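Local coordinates for extracellular solute-binding protein (Conexibacter woesei, PDB 4P98) that probably binds a small solute outside the cell membrane and delivers it to an ABC transporter, as a lipoprotein of the BMP (PnrA-like) family, at residues Gly146-Pro151 with Thr179-Phe184. Sequence-based numbering, arbitrary orientation.
Sequences GAVGGP and TYTGRF
Parallel pairing of strand 144-149 with strand 175-180, an outermost strand of the five-stranded sheet, joins Gly146-Pro151 to Thr179-Phe184 and runs on into the loops that follow both strands. Thr179 N donates to Ala147 O (3.0 Å), Gly149 N to Thr179 O (3.0 Å), and Thr181 N to Gly149 O (2.9 Å). Past the strand ends, Gly182 N donates to Gly150 O (3.0 Å) from well above the carbonyl plane, not along a lone pair. The backbones close in here: Gly150 CA lies 3.1 Å from Arg183 O. With chi1 at 69°, Thr181 OG1 lies between its own backbone N and carbonyl carbon, where it accepts from Arg183 N in an ST turn, while Thr181 CG2 meets Val148 CG1 at 4.0 Å. Farther out, the side chains of Pro151 and Phe184 cross at about a right angle, with Pro151 CG over one face of the phenyl ring, 3.7 Å from its centroid in a CH-pi contact. Tyr180 lies on the other side of the sheet from Val148 and Thr179, against helix 154-170; those two pack on helix 187-199. Helix 154-170 links the two parallel strands as a beta-alpha-beta crossover, the repeating element of the Rossmann-like lobes of periplasmic-binding-protein folds.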
ATOM      1  N   GLY A 146      -4.089  19.715   2.116  1.00 18.00           N
ATOM      2  CA  GLY A 146      -3.553  19.725   0.753  1.00 17.05           C
ATOM      3  C   GLY A 146      -3.019  18.355   0.411  1.00 15.55           C
ATOM      4  O   GLY A 146      -2.419  17.700   1.258  1.00 17.62           O
ATOM      5  N   ALA A 147      -3.249  17.916  -0.826  1.00 15.87           N
ATOM      6  CA  ALA A 147      -2.764  16.611  -1.277  1.00 15.38           C
ATOM      7  C   ALA A 147      -2.010  16.745  -2.585  1.00 13.36           C
ATOM      8  O   ALA A 147      -2.429  17.471  -3.488  1.00 12.85           O
ATOM      9  CB  ALA A 147      -3.918  15.635  -1.446  1.00 16.07           C
ATOM     10  N   VAL A 148      -0.904  16.024  -2.685  1.00 12.40           N
ATOM     11  CA  VAL A 148      -0.131  16.010  -3.919  1.00 13.23           C
ATOM     12  C   VAL A 148      -0.002  14.599  -4.441  1.00 12.01           C
ATOM     13  O   VAL A 148       0.479  13.711  -3.738  1.00 11.41           O
ATOM     14  CB  VAL A 148       1.278  16.632  -3.759  1.00 13.12           C
ATOM     15  CG1 VAL A 148       2.013  16.621  -5.091  1.00 13.48           C
ATOM     16  CG2 VAL A 148       1.194  18.058  -3.234  1.00 13.80           C
ATOM     17  N   GLY A 149      -0.426  14.417  -5.694  1.00 14.20           N
ATOM     18  CA  GLY A 149      -0.246  13.163  -6.417  1.00 13.49           C
ATOM     19  C   GLY A 149       0.605  13.307  -7.659  1.00 13.92           C
ATOM     20  O   GLY A 149       1.070  14.408  -7.989  1.00 13.67           O
ATOM     21  N   GLY A 150       0.807  12.177  -8.341  1.00 14.79           N
ATOM     22  CA  GLY A 150       1.602  12.129  -9.574  1.00 14.61           C
ATOM     23  C   GLY A 150       0.786  12.378 -10.837  1.00 14.05           C
ATOM     24  O   GLY A 150       0.168  13.422 -10.963  1.00 15.02           O
ATOM     25  N   PRO A 151       0.766  11.412 -11.772  1.00 14.13           N
ATOM     26  CA  PRO A 151      -0.016  11.544 -13.000  1.00 14.58           C
ATOM     27  C   PRO A 151      -1.492  11.261 -12.765  1.00 13.85           C
ATOM     28  O   PRO A 151      -1.824  10.462 -11.891  1.00 12.96           O
ATOM     29  CB  PRO A 151       0.587  10.475 -13.913  1.00 15.92           C
ATOM     30  CG  PRO A 151       1.076   9.416 -12.977  1.00 17.79           C
ATOM     31  CD  PRO A 151       1.421  10.094 -11.672  1.00 16.06           C
ATOM     32  N   THR A 179      -3.066  18.882  -6.014  1.00 16.06           N
ATOM     33  CA  THR A 179      -2.267  19.192  -7.186  1.00 15.99           C
ATOM     34  C   THR A 179      -1.627  17.910  -7.673  1.00 14.66           C
ATOM     35  O   THR A 179      -1.152  17.098  -6.875  1.00 16.41           O
ATOM     36  CB  THR A 179      -1.145  20.196  -6.837  1.00 16.84           C
ATOM     37  OG1 THR A 179      -1.723  21.415  -6.376  1.00 18.56           O
ATOM     38  CG2 THR A 179      -0.279  20.506  -8.039  1.00 18.72           C
ATOM     39  N   TYR A 180      -1.587  17.748  -8.986  1.00 14.65           N
ATOM     40  CA  TYR A 180      -0.936  16.612  -9.620  1.00 15.79           C
ATOM     41  C   TYR A 180       0.357  17.049 -10.318  1.00 16.19           C
ATOM     42  O   TYR A 180       0.363  18.043 -11.032  1.00 16.27           O
ATOM     43  CB  TYR A 180      -1.900  15.992 -10.623  1.00 16.76           C
ATOM     44  CG  TYR A 180      -3.131  15.397  -9.978  1.00 15.63           C
ATOM     45  CD1 TYR A 180      -3.076  14.167  -9.330  1.00 15.40           C
ATOM     46  CD2 TYR A 180      -4.360  16.059 -10.021  1.00 16.40           C
ATOM     47  CE1 TYR A 180      -4.210  13.617  -8.729  1.00 15.83           C
ATOM     48  CE2 TYR A 180      -5.490  15.513  -9.423  1.00 17.94           C
ATOM     49  CZ  TYR A 180      -5.405  14.284  -8.787  1.00 16.55           C
ATOM     50  OH  TYR A 180      -6.531  13.731  -8.199  1.00 19.26           O
ATOM     51  N   THR A 181       1.450  16.318 -10.103  1.00 14.08           N
ATOM     52  CA  THR A 181       2.715  16.650 -10.761  1.00 16.82           C
ATOM     53  C   THR A 181       2.790  16.210 -12.218  1.00 19.35           C
ATOM     54  O   THR A 181       3.617  16.730 -12.964  1.00 19.01           O
ATOM     55  CB  THR A 181       3.935  16.047 -10.055  1.00 17.13           C
ATOM     56  OG1 THR A 181       3.936  14.625 -10.211  1.00 17.45           O
ATOM     57  CG2 THR A 181       3.962  16.414  -8.583  1.00 17.42           C
ATOM     58  N   GLY A 182       1.960  15.237 -12.610  1.00 19.44           N
ATOM     59  CA  GLY A 182       2.003  14.660 -13.958  1.00 18.66           C
ATOM     60  C   GLY A 182       2.989  13.514 -14.133  1.00 19.14           C
ATOM     61  O   GLY A 182       3.061  12.933 -15.212  1.00 20.58           O
ATOM     62  N   ARG A 183       3.734  13.175 -13.080  1.00 19.12           N
ATOM     63  CA  ARG A 183       4.856  12.222 -13.159  1.00 22.78           C
ATOM     64  C   ARG A 183       4.878  11.298 -11.963  1.00 19.96           C
ATOM     65  O   ARG A 183       4.390  11.665 -10.900  1.00 22.14           O
ATOM     66  CB  ARG A 183       6.191  12.975 -13.162  1.00 27.68           C
ATOM     67  CG  ARG A 183       6.385  13.926 -14.322  1.00 34.04           C
ATOM     68  CD  ARG A 183       6.674  13.170 -15.608  1.00 39.93           C
ATOM     69  NE  ARG A 183       7.155  14.074 -16.654  1.00 54.26           N
ATOM     70  CZ  ARG A 183       6.404  14.635 -17.607  1.00 59.96           C
ATOM     71  NH1 ARG A 183       5.095  14.401 -17.694  1.00 66.88           N
ATOM     72  NH2 ARG A 183       6.975  15.445 -18.492  1.00 61.41           N
ATOM     73  N   PHE A 184       5.452  10.106 -12.121  1.00 17.39           N
ATOM     74  CA  PHE A 184       5.777   9.277 -10.960  1.00 20.24           C
ATOM     75  C   PHE A 184       7.154   9.664 -10.410  1.00 19.89           C
ATOM     76  O   PHE A 184       8.079   9.857 -11.179  1.00 17.61           O
ATOM     77  CB  PHE A 184       5.825   7.800 -11.322  1.00 21.48           C
ATOM     78  CG  PHE A 184       4.484   7.193 -11.631  1.00 23.13           C
ATOM     79  CD1 PHE A 184       3.472   7.194 -10.691  1.00 23.32           C
ATOM     80  CD2 PHE A 184       4.261   6.570 -12.850  1.00 25.42           C
ATOM     81  CE1 PHE A 184       2.248   6.605 -10.962  1.00 24.30           C
ATOM     82  CE2 PHE A 184       3.035   5.985 -13.134  1.00 25.92           C
ATOM     83  CZ  PHE A 184       2.030   5.997 -12.187  1.00 23.54           C
TER